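S-adenosylmethionine dependent methyltransferase (PDB 3BKW) probably transfers a methyl group from S-adenosylmethionine to a substrate that has not been identified. Local coordinates at residues A[30-35]-A[55-60]; A[199-202]-A[207-210]. All blocks are in the same frame, centred on the assembly; numbering follows the deposited sequence.

Interaction 1. Residues A[30-35]-A[55-60]; sequences AEWPAL and GWFCRW
Trp32, on helix 32-38, reaches across to helix 56-63, where the outer edge of its indole meets Trp60 and Phe57. Its CB points toward the other helix, and the first torsion sets CG opposite the backbone N (chi1 164°), which carries the indole outward across the gap between backbones whose nearest CA atoms, those of Trp32 and Phe57, are 9.7 Å apart. CB, CG and the pyrrole part of the ring stay on the near side of this gap; the far rim of the benzene ring makes the contact. CZ2 of Trp32 lies over the centre of the Trp60 indole, 3.6 Å from Trp60 CE2. Next along the rim, CH2 of Trp32 serves two partners, at 3.8 Å from Trp60 CD2 and 3.9 Å from Phe57 CD1, and CZ3 completes the touch on Phe57. The two indoles form a T-shaped (edge-to-face) pair, the six-membered ring of Trp32 standing at 81° to the plane of Trp60, with its centroid 4.9 Å from that of the Trp60 five-membered ring. Phe57 presents its own edge, with Trp32 CH2 near the plane of the phenyl ring, and no hydrogen bond links the segments. Phe57 and Trp60, three residues apart, thus receive the same indole rim from one side of their helix. Beyond the pair, Phe57 stacks on Tyr112 and rests on Ile47 and Asp49 of the central sheet, while Trp60 stacks on His64. This aromatic cluster joins helix 32-38 to helix 56-63, which in the Rossmann-like methyltransferase fold follows the first strand of the sheet, here 46-50, and its glycine-rich turn.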
# COMPACT_ATOMS: atom_id res chain seq x y z
N ALA A 30 17.69 -9.74 -5.98
CA ALA A 30 17.20 -8.69 -6.88
C ALA A 30 16.63 -7.50 -6.14
O ALA A 30 16.80 -6.37 -6.59
CB ALA A 30 16.13 -9.25 -7.83
N GLU A 31 15.93 -7.78 -5.03
CA GLU A 31 15.31 -6.75 -4.21
C GLU A 31 16.22 -6.05 -3.19
O GLU A 31 15.77 -5.09 -2.56
CB GLU A 31 14.05 -7.28 -3.49
CG GLU A 31 14.22 -8.11 -2.22
CD GLU A 31 14.83 -9.50 -2.39
OE1 GLU A 31 15.16 -9.93 -3.53
OE2 GLU A 31 14.98 -10.18 -1.35
N TRP A 32 17.46 -6.51 -3.04
CA TRP A 32 18.39 -5.89 -2.07
C TRP A 32 18.67 -4.41 -2.34
O TRP A 32 18.54 -3.62 -1.41
CB TRP A 32 19.67 -6.71 -1.87
CG TRP A 32 20.77 -5.96 -1.20
CD1 TRP A 32 21.95 -5.61 -1.75
CD2 TRP A 32 20.77 -5.42 0.13
NE1 TRP A 32 22.70 -4.91 -0.86
CE2 TRP A 32 22.01 -4.77 0.31
CE3 TRP A 32 19.85 -5.42 1.19
CZ2 TRP A 32 22.37 -4.14 1.50
CZ3 TRP A 32 20.20 -4.77 2.40
CH2 TRP A 32 21.45 -4.13 2.53
N PRO A 33 19.07 -4.03 -3.57
CA PRO A 33 19.30 -2.60 -3.81
C PRO A 33 18.14 -1.66 -3.46
O PRO A 33 18.38 -0.59 -2.89
CB PRO A 33 19.64 -2.56 -5.30
CG PRO A 33 20.21 -3.90 -5.58
CD PRO A 33 19.41 -4.84 -4.76
N ALA A 34 16.92 -2.07 -3.79
CA ALA A 34 15.71 -1.31 -3.45
C ALA A 34 15.50 -1.20 -1.95
O ALA A 34 15.17 -0.12 -1.45
CB ALA A 34 14.49 -1.95 -4.08
N LEU A 35 15.71 -2.30 -1.24
CA LEU A 35 15.55 -2.33 0.22
C LEU A 35 16.68 -1.54 0.89
O LEU A 35 16.43 -0.74 1.80
CB LEU A 35 15.47 -3.78 0.72
CG LEU A 35 14.94 -3.99 2.13
CD1 LEU A 35 13.51 -3.45 2.24
CD2 LEU A 35 15.04 -5.47 2.54
N GLY A 55 23.55 -14.40 8.06
CA GLY A 55 24.08 -13.12 8.51
C GLY A 55 24.60 -12.18 7.45
O GLY A 55 25.39 -11.30 7.76
N TRP A 56 24.13 -12.33 6.21
CA TRP A 56 24.59 -11.49 5.09
C TRP A 56 24.38 -10.00 5.38
O TRP A 56 25.31 -9.20 5.19
CB TRP A 56 23.87 -11.83 3.78
CG TRP A 56 24.07 -13.20 3.25
CD1 TRP A 56 23.15 -14.21 3.23
CD2 TRP A 56 25.25 -13.70 2.62
NE1 TRP A 56 23.69 -15.33 2.64
CE2 TRP A 56 24.97 -15.04 2.24
CE3 TRP A 56 26.51 -13.16 2.34
CZ2 TRP A 56 25.93 -15.86 1.59
CZ3 TRP A 56 27.47 -13.97 1.69
CH2 TRP A 56 27.16 -15.30 1.33
N PHE A 57 23.19 -9.64 5.86
CA PHE A 57 22.88 -8.26 6.18
C PHE A 57 23.70 -7.79 7.40
O PHE A 57 24.15 -6.64 7.43
CB PHE A 57 21.38 -8.01 6.41
CG PHE A 57 21.09 -6.64 6.94
CD1 PHE A 57 21.03 -5.55 6.09
CD2 PHE A 57 20.97 -6.44 8.32
CE1 PHE A 57 20.79 -4.26 6.60
CE2 PHE A 57 20.74 -5.16 8.83
CZ PHE A 57 20.65 -4.07 7.96
N CYS A 58 23.83 -8.67 8.41
CA CYS A 58 24.58 -8.35 9.63
C CYS A 58 26.00 -7.91 9.30
O CYS A 58 26.47 -6.88 9.79
CB CYS A 58 24.61 -9.54 10.59
SG CYS A 58 23.00 -9.93 11.26
N ARG A 59 26.67 -8.69 8.44
CA ARG A 59 28.02 -8.36 7.98
C ARG A 59 28.06 -7.10 7.14
O ARG A 59 28.96 -6.28 7.31
CB ARG A 59 28.69 -9.53 7.26
CG ARG A 59 29.06 -10.67 8.20
CD ARG A 59 29.86 -11.76 7.51
NE ARG A 59 29.08 -12.47 6.51
CZ ARG A 59 28.12 -13.36 6.77
NH1 ARG A 59 27.79 -13.68 8.01
NH2 ARG A 59 27.47 -13.94 5.76
N TRP A 60 27.08 -6.92 6.24
CA TRP A 60 26.99 -5.69 5.44
C TRP A 60 26.89 -4.46 6.36
O TRP A 60 27.60 -3.48 6.17
CB TRP A 60 25.81 -5.74 4.45
CG TRP A 60 25.61 -4.45 3.69
CD1 TRP A 60 26.17 -4.12 2.50
CD2 TRP A 60 24.83 -3.31 4.10
NE1 TRP A 60 25.78 -2.86 2.14
CE2 TRP A 60 24.98 -2.33 3.10
CE3 TRP A 60 24.03 -3.03 5.21
CZ2 TRP A 60 24.33 -1.08 3.17
CZ3 TRP A 60 23.39 -1.79 5.29
CH2 TRP A 60 23.56 -0.83 4.27

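Interaction 2. Residues A[199-202]-A[207-210]; sequences NALI and AIEH. With EDO (1,2-ethanediol), chain G.
Helix 194-203 and strand 207-213 are consecutive elements joined by a short turn, and their backbones diverge from the closest pair, Ile202 and Ala207, whose CA atoms are 6.0 Å apart. No hydrogen bond crosses between residues 199-202 and 207-210, so the union rests on apolar side chains. Ile208 fills the angle between the two elements. Its CG1 lies opposite the carbonyl carbon (chi1 -52°), and a second turn of similar sign (chi2 -52°) folds CD1 round to Leu201, where it touches both CB and CD1, the latter at 3.9 Å. The middle of the same branch, CG1 of Ile208, packs 4.0 Å from CG1 of Ile202, and the Ile202 methyl CD1 comes up beside it. Ile208 therefore meets two successive helix residues with one branch, crossing each of their side chains at about a right angle. Leu201 continues inward to Val239 and to Phe127 of helix 123-133. On another side of the helix the 1,2-ethanediol, probably from the crystallisation liquor, donates a hydrogen bond from O1 to the carbonyl O of Asn199 at 2.7 Å, with CG2 of Ile202 3.5 Å from the same O1. His210 ND1 of the second subunit also hydrogen-bonds this molecule, and Asn199 ND2 hydrogen-bonds Val211 O of that subunit; Ile208 packs on its Ile202, making the contact part of the dimer interface. A classic beta bulge sets Glu209 and His210 opposite the single residue Ser240 of the neighbouring strand. Helix 194-203 thus leads into edge strand 207-213, which pairs with antiparallel strand 236-242 in the 3-2-1-4-5-7-6 strand order of the Rossmann-like methyltransferase fold.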
# COMPACT_ATOMS: atom_id res chain seq x y z
N ASN A 199 -1.91 -0.89 8.07
CA ASN A 199 -2.79 -0.51 9.18
C ASN A 199 -2.29 -1.07 10.52
O ASN A 199 -2.34 -0.38 11.53
CB ASN A 199 -4.21 -0.99 8.93
CG ASN A 199 -4.88 -0.25 7.79
OD1 ASN A 199 -4.45 0.83 7.38
ND2 ASN A 199 -5.98 -0.82 7.30
N ALA A 200 -1.75 -2.29 10.49
CA ALA A 200 -1.17 -2.92 11.68
C ALA A 200 0.07 -2.16 12.17
O ALA A 200 0.24 -1.95 13.37
CB ALA A 200 -0.85 -4.37 11.41
N LEU A 201 0.91 -1.70 11.24
CA LEU A 201 2.05 -0.84 11.60
C LEU A 201 1.58 0.45 12.26
O LEU A 201 2.10 0.85 13.29
CB LEU A 201 2.90 -0.51 10.38
CG LEU A 201 3.79 -1.63 9.83
CD1 LEU A 201 4.33 -1.28 8.43
CD2 LEU A 201 4.94 -1.87 10.80
N ILE A 202 0.59 1.08 11.65
CA ILE A 202 0.06 2.37 12.15
C ILE A 202 -0.55 2.20 13.55
O ILE A 202 -0.22 2.96 14.47
CB ILE A 202 -0.97 2.97 11.13
CG1 ILE A 202 -0.26 3.39 9.84
CG2 ILE A 202 -1.70 4.21 11.71
CD1 ILE A 202 -1.24 3.62 8.68
N ALA A 207 4.82 5.36 11.86
CA ALA A 207 4.43 6.22 10.75
C ALA A 207 4.96 5.50 9.52
O ALA A 207 6.10 5.06 9.53
CB ALA A 207 5.06 7.55 10.88
N ILE A 208 4.15 5.36 8.47
CA ILE A 208 4.63 4.75 7.20
C ILE A 208 5.54 5.78 6.52
O ILE A 208 5.16 6.95 6.33
CB ILE A 208 3.48 4.39 6.22
CG1 ILE A 208 2.41 3.53 6.92
CG2 ILE A 208 4.02 3.73 4.94
CD1 ILE A 208 2.96 2.27 7.64
N GLU A 209 6.74 5.35 6.17
CA GLU A 209 7.74 6.20 5.51
C GLU A 209 7.86 5.93 4.00
O GLU A 209 8.00 6.86 3.22
CB GLU A 209 9.09 6.05 6.21
CG GLU A 209 10.20 6.92 5.62
CD GLU A 209 11.43 6.98 6.50
OE1 GLU A 209 11.30 7.43 7.66
OE2 GLU A 209 12.54 6.62 6.03
N HIS A 210 7.83 4.66 3.61
CA HIS A 210 8.01 4.30 2.20
C HIS A 210 7.44 2.91 1.97
O HIS A 210 7.61 2.02 2.80
CB HIS A 210 9.50 4.34 1.83
CG HIS A 210 9.79 4.18 0.36
ND1 HIS A 210 9.88 5.25 -0.50
CD2 HIS A 210 10.04 3.07 -0.37
CE1 HIS A 210 10.15 4.80 -1.72
NE2 HIS A 210 10.26 3.48 -1.67
C1 EDO G . -5.41 1.70 12.55
O1 EDO G . -4.03 1.63 12.21
C2 EDO G . -6.25 1.60 11.28
O2 EDO G . -5.78 2.57 10.35

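How the interactions relate
Both segments of interaction 1 fall within residues 30-60, well before interaction 2 begins at residue 199; the centres lie 22 Å apart and the nearest atoms about 6 Å, without contact. Both lie against the same seven-stranded mixed sheet. Interaction 1 joins two helices to each other, 32-38 and 56-63, the second following strand 46-50 inside the sheet; interaction 2 joins helix 194-203 to edge strand 207-213. Strand 236-242 is common ground, touched by Leu35 of interaction 1, on Leu238, and by Leu201 of interaction 2, on Val239. Interaction 1 is confined to a single subunit, whereas interaction 2 also packs against the second subunit, at the dimer interface.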